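PDB 1QYD: bifunctional pinoresinol-lariciresinol reductase 1 from Thuja plicata, which catalyses the NADPH-dependent, enantioselective reduction of (-)-pinoresinol to (-)-lariciresinol and on to (+)-secoisolariciresinol in lignan biosynthesis. Local coordinates for residues Ile150-Val155 against Thr213-Met218; Arg111-Glu116 against Lys206-Pro211; Arg221-Ile226 against Val300-Met305; Asp187-Gly192 against Ser228-Ile233. One frame throughout, in Å; residues are numbered along the deposited sequence.

Contact 1: residues Ile150-Val155 against Thr213-Met218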
loop_
_atom_site.group_PDB
_atom_site.type_symbol
_atom_site.label_atom_id
_atom_site.label_comp_id
_atom_site.label_asym_id
_atom_site.label_seq_id
_atom_site.Cartn_x
_atom_site.Cartn_y
_atom_site.Cartn_z
ATOM N N ILE A 150 -5.499 19.989 -14.948
ATOM C CA ILE A 150 -4.075 20.271 -15.047
ATOM C C ILE A 150 -3.706 19.984 -16.502
ATOM O O ILE A 150 -4.415 19.209 -17.152
ATOM C CB ILE A 150 -3.364 19.345 -13.998
ATOM C CG1 ILE A 150 -3.733 19.859 -12.598
ATOM C CG2 ILE A 150 -1.850 19.321 -14.172
ATOM C CD1 ILE A 150 -3.141 19.116 -11.387
ATOM N N PRO A 151 -2.686 20.606 -17.101
ATOM C CA PRO A 151 -2.158 20.251 -18.409
ATOM C C PRO A 151 -1.186 19.089 -18.358
ATOM O O PRO A 151 -0.068 19.271 -17.897
ATOM C CB PRO A 151 -1.524 21.510 -18.895
ATOM C CG PRO A 151 -2.066 22.569 -17.979
ATOM C CD PRO A 151 -2.120 21.864 -16.665
ATOM N N TYR A 152 -1.575 17.903 -18.846
ATOM C CA TYR A 152 -0.763 16.665 -18.794
ATOM C C TYR A 152 -0.212 16.030 -20.073
ATOM O O TYR A 152 -0.606 16.274 -21.216
ATOM C CB TYR A 152 -1.525 15.526 -18.057
ATOM C CG TYR A 152 -2.997 15.352 -18.422
ATOM C CD1 TYR A 152 -3.915 16.235 -17.852
ATOM C CD2 TYR A 152 -3.459 14.357 -19.291
ATOM C CE1 TYR A 152 -5.280 16.141 -18.141
ATOM C CE2 TYR A 152 -4.828 14.251 -19.586
ATOM C CZ TYR A 152 -5.738 15.151 -19.009
ATOM O OH TYR A 152 -7.109 15.115 -19.278
ATOM N N THR A 153 0.805 15.207 -19.845
ATOM C CA THR A 153 1.390 14.381 -20.889
ATOM C C THR A 153 1.749 13.162 -20.102
ATOM O O THR A 153 2.461 13.274 -19.106
ATOM C CB THR A 153 2.660 14.941 -21.475
ATOM O OG1 THR A 153 2.385 16.265 -21.908
ATOM C CG2 THR A 153 3.138 14.090 -22.628
ATOM N N TYR A 154 1.186 12.013 -20.485
ATOM C CA TYR A 154 1.538 10.779 -19.793
ATOM C C TYR A 154 2.579 10.057 -20.632
ATOM O O TYR A 154 2.335 9.608 -21.742
ATOM C CB TYR A 154 0.302 9.926 -19.609
ATOM C CG TYR A 154 -0.757 10.601 -18.757
ATOM C CD1 TYR A 154 -2.080 10.569 -19.164
ATOM C CD2 TYR A 154 -0.420 11.231 -17.564
ATOM C CE1 TYR A 154 -3.074 11.150 -18.379
ATOM C CE2 TYR A 154 -1.412 11.822 -16.778
ATOM C CZ TYR A 154 -2.738 11.772 -17.186
ATOM O OH TYR A 154 -3.725 12.294 -16.382
ATOM N N VAL A 155 3.809 10.038 -20.127
ATOM C CA VAL A 155 4.929 9.458 -20.831
ATOM C C VAL A 155 5.032 7.979 -20.549
ATOM O O VAL A 155 5.716 7.581 -19.612
ATOM C CB VAL A 155 6.245 10.154 -20.436
ATOM C CG1 VAL A 155 6.576 11.235 -21.444
ATOM C CG2 VAL A 155 6.107 10.802 -19.053
ATOM N N THR A 213 1.429 17.394 -27.375
ATOM C CA THR A 213 1.405 16.388 -26.321
ATOM C C THR A 213 0.521 16.755 -25.141
ATOM O O THR A 213 0.493 16.105 -24.089
ATOM C CB THR A 213 2.857 16.096 -25.862
ATOM O OG1 THR A 213 3.461 17.265 -25.360
ATOM C CG2 THR A 213 3.675 15.630 -27.025
ATOM N N LEU A 214 -0.279 17.786 -25.424
ATOM C CA LEU A 214 -1.226 18.372 -24.493
ATOM C C LEU A 214 -2.440 17.495 -24.214
ATOM O O LEU A 214 -3.327 17.316 -25.065
ATOM C CB LEU A 214 -1.683 19.692 -25.060
ATOM C CG LEU A 214 -1.662 20.955 -24.231
ATOM C CD1 LEU A 214 -2.007 22.063 -25.218
ATOM C CD2 LEU A 214 -2.578 20.873 -23.002
ATOM N N ASN A 215 -2.466 16.981 -22.979
ATOM C CA ASN A 215 -3.485 16.080 -22.443
ATOM C C ASN A 215 -3.516 14.685 -23.062
ATOM O O ASN A 215 -4.303 13.815 -22.678
ATOM C CB ASN A 215 -4.895 16.723 -22.556
ATOM C CG ASN A 215 -5.123 17.947 -21.656
ATOM O OD1 ASN A 215 -4.749 18.019 -20.487
ATOM N ND2 ASN A 215 -5.787 18.969 -22.176
ATOM N N LYS A 216 -2.575 14.474 -23.986
ATOM C CA LYS A 216 -2.319 13.238 -24.695
ATOM C C LYS A 216 -1.294 12.335 -23.997
ATOM O O LYS A 216 -0.416 12.798 -23.249
ATOM C CB LYS A 216 -1.822 13.580 -26.089
ATOM C CG LYS A 216 -2.853 14.031 -27.114
ATOM C CD LYS A 216 -2.171 14.057 -28.479
ATOM C CE LYS A 216 -3.113 14.187 -29.679
ATOM N NZ LYS A 216 -2.411 14.343 -30.946
ATOM N N THR A 217 -1.419 11.008 -24.250
ATOM C CA THR A 217 -0.465 10.008 -23.745
ATOM C C THR A 217 0.659 9.917 -24.771
ATOM O O THR A 217 0.395 9.879 -25.973
ATOM C CB THR A 217 -1.117 8.605 -23.555
ATOM O OG1 THR A 217 -2.218 8.766 -22.637
ATOM C CG2 THR A 217 -0.151 7.580 -22.971
ATOM N N MET A 218 1.925 9.955 -24.327
ATOM C CA MET A 218 3.061 9.912 -25.231
ATOM C C MET A 218 3.716 8.567 -25.114
ATOM O O MET A 218 4.342 8.278 -24.100
ATOM C CB MET A 218 4.091 10.985 -24.889
ATOM C CG MET A 218 5.158 10.963 -25.959
ATOM S SD MET A 218 6.659 11.802 -25.449
ATOM C CE MET A 218 6.653 12.880 -26.813
#

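Contact 2: residues Arg111-Glu116 against Lys206-Pro211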
loop_
_atom_site.group_PDB
_atom_site.type_symbol
_atom_site.label_atom_id
_atom_site.label_comp_id
_atom_site.label_asym_id
_atom_site.label_seq_id
_atom_site.Cartn_x
_atom_site.Cartn_y
_atom_site.Cartn_z
ATOM N N ARG A 111 2.402 22.488 -17.753
ATOM C CA ARG A 111 2.489 21.046 -17.941
ATOM C C ARG A 111 3.037 20.296 -16.755
ATOM O O ARG A 111 4.067 20.617 -16.175
ATOM C CB ARG A 111 3.401 20.627 -19.085
ATOM C CG ARG A 111 3.077 19.255 -19.658
ATOM C CD ARG A 111 1.756 19.292 -20.410
ATOM N NE ARG A 111 1.750 20.273 -21.477
ATOM C CZ ARG A 111 2.146 19.975 -22.705
ATOM N NH1 ARG A 111 2.585 18.755 -23.031
ATOM N NH2 ARG A 111 2.047 20.922 -23.625
ATOM N N PHE A 112 2.303 19.229 -16.510
ATOM C CA PHE A 112 2.621 18.243 -15.496
ATOM C C PHE A 112 2.673 16.858 -16.136
ATOM O O PHE A 112 1.724 16.417 -16.798
ATOM C CB PHE A 112 1.567 18.267 -14.447
ATOM C CG PHE A 112 1.836 17.314 -13.309
ATOM C CD1 PHE A 112 3.122 17.132 -12.818
ATOM C CD2 PHE A 112 0.760 16.661 -12.712
ATOM C CE1 PHE A 112 3.328 16.295 -11.718
ATOM C CE2 PHE A 112 0.964 15.824 -11.620
ATOM C CZ PHE A 112 2.253 15.643 -11.122
ATOM N N LEU A 113 3.852 16.248 -15.938
ATOM C CA LEU A 113 4.185 14.888 -16.372
ATOM C C LEU A 113 4.376 14.012 -15.130
ATOM O O LEU A 113 5.376 14.191 -14.422
ATOM C CB LEU A 113 5.471 14.880 -17.229
ATOM C CG LEU A 113 5.399 15.312 -18.694
ATOM C CD1 LEU A 113 5.513 16.784 -18.778
ATOM C CD2 LEU A 113 6.574 14.763 -19.516
ATOM N N PRO A 114 3.409 13.125 -14.769
ATOM C CA PRO A 114 3.430 12.222 -13.601
ATOM C C PRO A 114 4.500 11.145 -13.600
ATOM O O PRO A 114 5.301 11.063 -14.536
ATOM C CB PRO A 114 2.067 11.554 -13.507
ATOM C CG PRO A 114 1.209 12.421 -14.326
ATOM C CD PRO A 114 2.124 12.992 -15.412
ATOM N N SER A 115 4.493 10.325 -12.542
ATOM C CA SER A 115 5.402 9.206 -12.424
ATOM C C SER A 115 4.743 8.007 -13.076
ATOM O O SER A 115 4.025 7.225 -12.443
ATOM C CB SER A 115 5.679 8.873 -10.994
ATOM O OG SER A 115 6.610 7.815 -11.044
ATOM N N GLU A 116 5.000 7.994 -14.393
ATOM C CA GLU A 116 4.569 7.022 -15.384
ATOM C C GLU A 116 5.819 6.199 -15.717
ATOM O O GLU A 116 6.400 5.512 -14.867
ATOM C CB GLU A 116 4.040 7.810 -16.592
ATOM C CG GLU A 116 2.699 8.499 -16.427
ATOM C CD GLU A 116 1.528 7.544 -16.271
ATOM O OE1 GLU A 116 1.254 6.791 -17.201
ATOM O OE2 GLU A 116 0.887 7.555 -15.223
ATOM N N LYS A 206 11.467 16.972 -24.524
ATOM C CA LYS A 206 10.933 17.442 -25.802
ATOM C C LYS A 206 9.384 17.436 -25.879
ATOM O O LYS A 206 8.814 18.128 -26.718
ATOM C CB LYS A 206 11.508 16.582 -26.929
ATOM C CG LYS A 206 13.023 16.733 -27.024
ATOM C CD LYS A 206 13.481 16.478 -28.440
ATOM C CE LYS A 206 14.902 16.960 -28.500
ATOM N NZ LYS A 206 15.222 17.436 -29.814
ATOM N N SER A 207 8.653 16.668 -25.048
ATOM C CA SER A 207 7.212 16.726 -24.996
ATOM C C SER A 207 6.735 18.005 -24.307
ATOM O O SER A 207 5.801 18.653 -24.764
ATOM C CB SER A 207 6.653 15.545 -24.229
ATOM O OG SER A 207 7.152 15.411 -22.904
ATOM N N ILE A 208 7.456 18.305 -23.218
ATOM C CA ILE A 208 7.295 19.332 -22.208
ATOM C C ILE A 208 6.508 20.568 -22.542
ATOM O O ILE A 208 5.550 20.905 -21.847
ATOM C CB ILE A 208 8.747 19.635 -21.738
ATOM C CG1 ILE A 208 8.958 18.770 -20.530
ATOM C CG2 ILE A 208 9.031 21.065 -21.340
ATOM C CD1 ILE A 208 10.259 19.107 -19.756
ATOM N N ASP A 209 6.930 21.224 -23.617
ATOM C CA ASP A 209 6.304 22.449 -24.083
ATOM C C ASP A 209 5.468 22.261 -25.350
ATOM O O ASP A 209 4.932 23.247 -25.853
ATOM C CB ASP A 209 7.383 23.502 -24.366
ATOM C CG ASP A 209 8.421 23.729 -23.277
ATOM O OD1 ASP A 209 8.062 23.879 -22.112
ATOM O OD2 ASP A 209 9.602 23.762 -23.592
ATOM N N ASP A 210 5.306 21.046 -25.907
ATOM C CA ASP A 210 4.630 20.843 -27.174
ATOM C C ASP A 210 3.106 20.908 -27.116
ATOM O O ASP A 210 2.488 20.258 -26.274
ATOM C CB ASP A 210 5.074 19.505 -27.733
ATOM C CG ASP A 210 5.352 19.653 -29.215
ATOM O OD1 ASP A 210 4.534 19.193 -30.004
ATOM O OD2 ASP A 210 6.374 20.245 -29.576
ATOM N N PRO A 211 2.446 21.697 -27.976
ATOM C CA PRO A 211 0.994 21.785 -28.083
ATOM C C PRO A 211 0.283 20.482 -28.366
ATOM O O PRO A 211 -0.825 20.235 -27.890
ATOM C CB PRO A 211 0.750 22.818 -29.161
ATOM C CG PRO A 211 2.045 22.837 -29.929
ATOM C CD PRO A 211 3.061 22.723 -28.807
#

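Contact 3: residues Arg221-Ile226 against Val300-Met305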
loop_
_atom_site.group_PDB
_atom_site.type_symbol
_atom_site.label_atom_id
_atom_site.label_comp_id
_atom_site.label_asym_id
_atom_site.label_seq_id
_atom_site.Cartn_x
_atom_site.Cartn_y
_atom_site.Cartn_z
ATOM N N ARG A 221 7.716 4.271 -28.909
ATOM C CA ARG A 221 7.577 2.999 -29.618
ATOM C C ARG A 221 8.603 2.903 -30.712
ATOM O O ARG A 221 8.186 2.809 -31.869
ATOM C CB ARG A 221 6.166 2.866 -30.247
ATOM C CG ARG A 221 5.179 2.197 -29.335
ATOM C CD ARG A 221 3.836 1.980 -29.976
ATOM N NE ARG A 221 3.030 1.211 -29.033
ATOM C CZ ARG A 221 1.745 0.893 -29.239
ATOM N NH1 ARG A 221 1.053 1.247 -30.328
ATOM N NH2 ARG A 221 1.150 0.151 -28.323
ATOM N N PRO A 222 9.934 2.959 -30.473
ATOM C CA PRO A 222 10.917 3.308 -31.491
ATOM C C PRO A 222 10.898 2.128 -32.411
ATOM O O PRO A 222 10.963 0.993 -31.942
ATOM C CB PRO A 222 12.213 3.452 -30.820
ATOM C CG PRO A 222 11.832 3.510 -29.376
ATOM C CD PRO A 222 10.623 2.595 -29.251
ATOM N N PRO A 223 10.677 2.375 -33.707
ATOM C CA PRO A 223 10.331 1.334 -34.682
ATOM C C PRO A 223 11.228 0.085 -34.591
ATOM O O PRO A 223 10.758 -1.041 -34.378
ATOM C CB PRO A 223 10.427 2.085 -35.987
ATOM C CG PRO A 223 10.169 3.546 -35.632
ATOM C CD PRO A 223 10.898 3.684 -34.333
ATOM N N MET A 224 12.543 0.364 -34.615
ATOM C CA MET A 224 13.599 -0.644 -34.570
ATOM C C MET A 224 13.646 -1.546 -33.336
ATOM O O MET A 224 14.069 -2.713 -33.418
ATOM C CB MET A 224 14.967 0.029 -34.707
ATOM C CG MET A 224 15.229 0.447 -36.144
ATOM S SD MET A 224 16.940 0.925 -36.525
ATOM C CE MET A 224 17.666 -0.693 -36.592
ATOM N N ASN A 225 13.202 -0.991 -32.201
ATOM C CA ASN A 225 13.212 -1.718 -30.962
ATOM C C ASN A 225 11.856 -2.294 -30.646
ATOM O O ASN A 225 11.575 -2.468 -29.463
ATOM C CB ASN A 225 13.643 -0.820 -29.829
ATOM C CG ASN A 225 14.966 -0.095 -30.030
ATOM O OD1 ASN A 225 15.524 -0.023 -31.136
ATOM N ND2 ASN A 225 15.457 0.471 -28.919
ATOM N N ILE A 226 10.951 -2.594 -31.615
ATOM C CA ILE A 226 9.725 -3.327 -31.253
ATOM C C ILE A 226 10.038 -4.815 -31.490
ATOM O O ILE A 226 9.720 -5.481 -32.494
ATOM C CB ILE A 226 8.533 -2.912 -32.110
ATOM C CG1 ILE A 226 8.278 -1.407 -32.051
ATOM C CG2 ILE A 226 7.340 -3.711 -31.575
ATOM C CD1 ILE A 226 7.479 -0.801 -33.217
ATOM N N VAL A 300 15.545 13.350 -33.018
ATOM C CA VAL A 300 16.132 12.660 -31.903
ATOM C C VAL A 300 16.589 11.305 -32.399
ATOM O O VAL A 300 16.015 10.671 -33.288
ATOM C CB VAL A 300 15.133 12.458 -30.769
ATOM C CG1 VAL A 300 15.799 11.888 -29.525
ATOM C CG2 VAL A 300 14.574 13.783 -30.356
ATOM N N LYS A 301 17.717 11.005 -31.748
ATOM C CA LYS A 301 18.611 9.847 -31.833
ATOM C C LYS A 301 18.304 8.620 -30.942
ATOM O O LYS A 301 18.700 8.592 -29.755
ATOM C CB LYS A 301 20.046 10.394 -31.551
ATOM C CG LYS A 301 20.370 11.223 -30.251
ATOM C CD LYS A 301 20.521 12.747 -30.473
ATOM C CE LYS A 301 19.210 13.514 -30.531
ATOM N NZ LYS A 301 19.335 14.815 -31.168
ATOM N N TYR A 302 17.598 7.578 -31.436
ATOM C CA TYR A 302 17.373 6.455 -30.541
ATOM C C TYR A 302 18.348 5.334 -30.796
ATOM O O TYR A 302 18.770 5.004 -31.907
ATOM C CB TYR A 302 15.926 5.887 -30.621
ATOM C CG TYR A 302 15.464 5.291 -31.928
ATOM C CD1 TYR A 302 14.853 6.121 -32.866
ATOM C CD2 TYR A 302 15.688 3.931 -32.205
ATOM C CE1 TYR A 302 14.466 5.595 -34.100
ATOM C CE2 TYR A 302 15.305 3.403 -33.446
ATOM C CZ TYR A 302 14.696 4.242 -34.390
ATOM O OH TYR A 302 14.332 3.750 -35.637
ATOM N N VAL A 303 18.734 4.847 -29.631
ATOM C CA VAL A 303 19.616 3.712 -29.500
ATOM C C VAL A 303 18.818 2.431 -29.657
ATOM O O VAL A 303 17.729 2.225 -29.108
ATOM C CB VAL A 303 20.291 3.844 -28.133
ATOM C CG1 VAL A 303 20.946 2.589 -27.648
ATOM C CG2 VAL A 303 21.379 4.870 -28.310
ATOM N N THR A 304 19.411 1.605 -30.511
ATOM C CA THR A 304 18.889 0.284 -30.837
ATOM C C THR A 304 19.435 -0.707 -29.804
ATOM O O THR A 304 20.399 -0.398 -29.084
ATOM C CB THR A 304 19.320 -0.057 -32.289
ATOM O OG1 THR A 304 20.731 -0.239 -32.382
ATOM C CG2 THR A 304 18.943 1.095 -33.201
ATOM N N MET A 305 18.813 -1.891 -29.664
ATOM C CA MET A 305 19.294 -2.874 -28.697
ATOM C C MET A 305 20.604 -3.570 -29.097
ATOM O O MET A 305 21.218 -4.310 -28.352
ATOM C CB MET A 305 18.194 -3.881 -28.483
ATOM C CG MET A 305 16.927 -3.179 -28.087
ATOM S SD MET A 305 17.333 -2.028 -26.763
ATOM C CE MET A 305 17.390 -3.273 -25.535
#

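Contact 4: residues Asp187-Gly192 against Ser228-Ile233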
loop_
_atom_site.group_PDB
_atom_site.type_symbol
_atom_site.label_atom_id
_atom_site.label_comp_id
_atom_site.label_asym_id
_atom_site.label_seq_id
_atom_site.Cartn_x
_atom_site.Cartn_y
_atom_site.Cartn_z
ATOM N N ASP A 187 6.715 -18.709 -26.139
ATOM C CA ASP A 187 7.233 -18.718 -27.488
ATOM C C ASP A 187 8.393 -17.757 -27.579
ATOM O O ASP A 187 9.431 -18.071 -28.145
ATOM C CB ASP A 187 6.109 -18.312 -28.470
ATOM C CG ASP A 187 5.256 -17.063 -28.160
ATOM O OD1 ASP A 187 4.488 -16.671 -29.038
ATOM O OD2 ASP A 187 5.323 -16.484 -27.069
ATOM N N GLY A 188 8.205 -16.587 -26.965
ATOM C CA GLY A 188 9.153 -15.496 -27.034
ATOM C C GLY A 188 9.013 -14.779 -28.361
ATOM O O GLY A 188 9.995 -14.278 -28.886
ATOM N N ASN A 189 7.813 -14.753 -28.944
ATOM C CA ASN A 189 7.583 -14.075 -30.220
ATOM C C ASN A 189 6.795 -12.793 -30.106
ATOM O O ASN A 189 6.827 -11.935 -30.998
ATOM C CB ASN A 189 6.825 -14.945 -31.187
ATOM C CG ASN A 189 7.645 -16.148 -31.586
ATOM O OD1 ASN A 189 8.820 -16.068 -31.963
ATOM N ND2 ASN A 189 6.977 -17.292 -31.479
ATOM N N VAL A 190 6.093 -12.763 -28.958
ATOM C CA VAL A 190 5.262 -11.672 -28.493
ATOM C C VAL A 190 6.177 -10.484 -28.378
ATOM O O VAL A 190 7.202 -10.552 -27.717
ATOM C CB VAL A 190 4.675 -11.985 -27.133
ATOM C CG1 VAL A 190 3.800 -10.818 -26.739
ATOM C CG2 VAL A 190 3.870 -13.282 -27.155
ATOM N N LYS A 191 5.799 -9.430 -29.078
ATOM C CA LYS A 191 6.560 -8.205 -29.172
ATOM C C LYS A 191 6.534 -7.320 -27.930
ATOM O O LYS A 191 5.531 -7.180 -27.223
ATOM C CB LYS A 191 6.032 -7.460 -30.384
ATOM C CG LYS A 191 6.320 -8.245 -31.670
ATOM C CD LYS A 191 7.771 -8.105 -32.032
ATOM C CE LYS A 191 7.927 -8.750 -33.370
ATOM N NZ LYS A 191 9.107 -8.200 -34.012
ATOM N N GLY A 192 7.727 -6.771 -27.684
ATOM C CA GLY A 192 8.008 -5.850 -26.593
ATOM C C GLY A 192 8.757 -4.621 -27.123
ATOM O O GLY A 192 9.166 -4.565 -28.293
ATOM N N SER A 228 10.654 -8.831 -29.920
ATOM C CA SER A 228 10.250 -9.930 -29.080
ATOM C C SER A 228 11.389 -10.296 -28.142
ATOM O O SER A 228 12.490 -9.755 -28.261
ATOM C CB SER A 228 9.843 -11.127 -29.971
ATOM O OG SER A 228 10.803 -11.720 -30.853
ATOM N N GLN A 229 11.114 -11.211 -27.204
ATOM C CA GLN A 229 12.093 -11.652 -26.215
ATOM C C GLN A 229 13.305 -12.347 -26.791
ATOM O O GLN A 229 14.438 -12.037 -26.444
ATOM C CB GLN A 229 11.470 -12.609 -25.228
ATOM C CG GLN A 229 12.470 -12.933 -24.110
ATOM C CD GLN A 229 11.902 -13.945 -23.148
ATOM O OE1 GLN A 229 10.783 -14.447 -23.295
ATOM N NE2 GLN A 229 12.717 -14.247 -22.147
ATOM N N LYS A 230 12.965 -13.320 -27.634
ATOM C CA LYS A 230 13.863 -14.156 -28.388
ATOM C C LYS A 230 14.692 -13.276 -29.314
ATOM O O LYS A 230 15.895 -13.490 -29.420
ATOM C CB LYS A 230 12.941 -15.136 -29.100
ATOM C CG LYS A 230 13.360 -16.365 -29.899
ATOM C CD LYS A 230 12.035 -16.973 -30.434
ATOM C CE LYS A 230 12.209 -18.176 -31.398
ATOM N NZ LYS A 230 11.011 -18.517 -32.166
ATOM N N GLU A 231 14.147 -12.268 -29.988
ATOM C CA GLU A 231 14.980 -11.446 -30.837
ATOM C C GLU A 231 15.971 -10.573 -30.138
ATOM O O GLU A 231 16.888 -10.134 -30.825
ATOM C CB GLU A 231 14.217 -10.501 -31.665
ATOM C CG GLU A 231 13.256 -11.142 -32.631
ATOM C CD GLU A 231 12.467 -10.029 -33.276
ATOM O OE1 GLU A 231 11.495 -9.571 -32.673
ATOM O OE2 GLU A 231 12.859 -9.602 -34.361
ATOM N N VAL A 232 15.779 -10.234 -28.849
ATOM C CA VAL A 232 16.785 -9.507 -28.056
ATOM C C VAL A 232 17.844 -10.509 -27.558
ATOM O O VAL A 232 19.022 -10.166 -27.419
ATOM C CB VAL A 232 16.122 -8.765 -26.838
ATOM C CG1 VAL A 232 17.121 -8.181 -25.795
ATOM C CG2 VAL A 232 15.320 -7.635 -27.464
ATOM N N ILE A 233 17.441 -11.765 -27.304
ATOM C CA ILE A 233 18.371 -12.819 -26.979
ATOM C C ILE A 233 19.232 -12.989 -28.190
ATOM O O ILE A 233 20.422 -13.198 -28.022
ATOM C CB ILE A 233 17.707 -14.141 -26.708
ATOM C CG1 ILE A 233 16.706 -14.012 -25.569
ATOM C CG2 ILE A 233 18.792 -15.140 -26.364
ATOM C CD1 ILE A 233 16.043 -15.257 -24.933
#

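Contact 1: residues Ile150-Val155 against Thr213-Met218
The ring of Y152 lies across N215 at about a right angle, with ring and amide planes 54° apart. N215 CA sits over the ring face, 3.9 Å from its centroid and 26° off the normal, a CH-pi contact; its amide OD1 lies over the rim of the Y152 ring, 3.1 Å from Y152 CE1. With chi1 at 44°, CG of Y152 stands between its backbone N and carbonyl carbon, and this sets the ring against the backbone and amide of N215. On the opposite face lies the Y154 hydroxyl.

Backbone pairing starts beside this ring, where N215 N donates to Y152 O at 2.7 Å. It becomes regular parallel pairing: M218 N to Y154 O at 2.6 Å and, longer, Y154 N to K216 O at 3.3 Å. T153 adds a side-chain bond, OG1 to T213 O at 2.9 Å, approaching from above the carbonyl plane; R111 NH1 also binds this hydroxyl. Y154 and T217 project from one face of the sheet, V155 and M218 from the other, where V155 CG1 meets M218 SD at 4.0 Å.

Strand 154-156 is joined edge to edge with 217-219, which pairs with 290-292. Helix 133-147 packs against Y152 and Y154: its E146 holds the Y154 hydroxyl and its R142, which probably binds NADP(+), makes a cation-pi contact with that ring, while helix 197-207 covers T153, V155 and M218.

Contact 2: residues Arg111-Glu116 against Lys206-Pro211
The guanidinium of R111 carries the carbonyl oxygen of I208 over one face, 3.6 Å above the plane and centred on the group, while D210 O lies at the edge. That edge contact is a hydrogen bond: R111 NH2 donates to D210 O at 2.8 Å, with an N-H...O angle of 167° and the acceptor only 7° out of the guanidinium plane. Seen from the carbonyl the geometry is less regular, since the donor stands well above the carbonyl plane of D210. Bends at chi2 (70°) and chi3 fold the chain back so that the guanidinium faces I208 O, which CB and CG also approach.

The carbonyls it meets belong to a type I turn, S207 to D210, closed by D210 N bonding to S207 O at 2.7 Å. Two residues on, L113 points the same way and covers the turn's start: its CD2 lies 3.5 Å from S207 OG, a hydroxyl bonded to T204 O, and its CD1 meets I208 CG1 at 4.3 Å.

Through NH1, R111 also reaches the hydroxyl of T213, besides that of T153, so one buried cation is held by neutral oxygens from several parts of the chain. Its charge is probably stabilised by backbone and hydroxyl dipoles.

Contact 3: residues Arg221-Ile226 against Val300-Met305
Y302 is packed from several directions by the turn at P222-M224. P222 CB stands over one ring face, 3.9 Å from the centroid and 17° off the normal, a CH-pi contact; M224 CB comes in at the edge, 3.6 Å from Y302 CE2. P223 CD approaches Y302 CZ at 3.8 Å. CG of Y302, between backbone N and carbonyl carbon (chi1 63°), sends the ring into this turn.

Buried N225 is the other firm point: its ND2 donates to V303 O at 2.9 Å along a nearly straight path (169°), in the carbonyl plane, while OD1 lies against T304 CA. A second acceptor is W194 O, so the amide also links 221-226 to strand 191-195. T304 is the N-cap of helix 305-309, and the contact thus fastens the loop before strand 226-228 to that helix start.

Packing is looser on the exposed side, where M224 SD touches T304 CG2 at 3.9 Å and passes the Y302 ring obliquely, 5.4 Å from its centroid, a Met-aromatic contact. A leucine in place of N225 would probably leave the carbonyls of V303 and W194 without this shared donor. Chemically, the amide gives the contact its directional bond, while apolar and CH-pi packing round Y302 supplies the rest, thinning toward exposed M224.

Contact 4: residues Asp187-Gly192 against Ser228-Ile233
K191 NZ meets E231 OE1 at 3.1 Å in a salt bridge, and this carboxylate is the glutamate of the S228-E231 capping box that starts helix 229-241. E231 OE1 accepts from three donors. S228 N reaches it at 3.0 Å along a nearly straight line (170°), and S228 OG at 2.9 Å; both come to the anti side. K191 NZ takes the syn side, 22° out of the carboxylate plane. The bend at chi2 of K191 brings its chain back past S228, and the ammonium finds a further acceptor in I226 O. The reciprocal half of the box, E231 N to S228 OG, is weak at 3.5 Å.

Without this carboxylate, as with an alanine here, S228 N and OG would probably lose their shared acceptor and K191 its charged mate, leaving it I226 O.

Around the first turn of the helix, the backbone of 187-190 supplies oxygens. G188 O receives a weak bond from K230 N, and V190 O takes a CA-H...O contact from S228 CA. G188 has a positive phi of 78°, and a side chain there would press on K230 CB, so glycine suits this close approach. Q229 turns elsewhere, its OE1 being satisfied by the backbone N of Y185.

At the outer margin N189 and K230 lie side by side, pointing the same way. The lysine chain is extended throughout, and its NZ meets a lone pair of N189 OD1 in the carbonyl plane at 3.3 Å.

From the N terminus, strand 111-113 comes first, the outermost strand of the five-stranded parallel Rossmann-type sheet; contact 2 closes the long loop from it to the end of helix 197-207. Contact 1 opens at 150-155 within that loop and closes beyond it at 213-218, so the two cross, and they touch through T153 and R111. Contact 4 opens at 187-192 and crosses both, and also contact 3, before closing at 228-233. Contact 3 then reaches the C-terminal region at 300-305. Contacts 3 and 4 touch through I226 and K191, while K206 packing on V300 connects contacts 2 and 3.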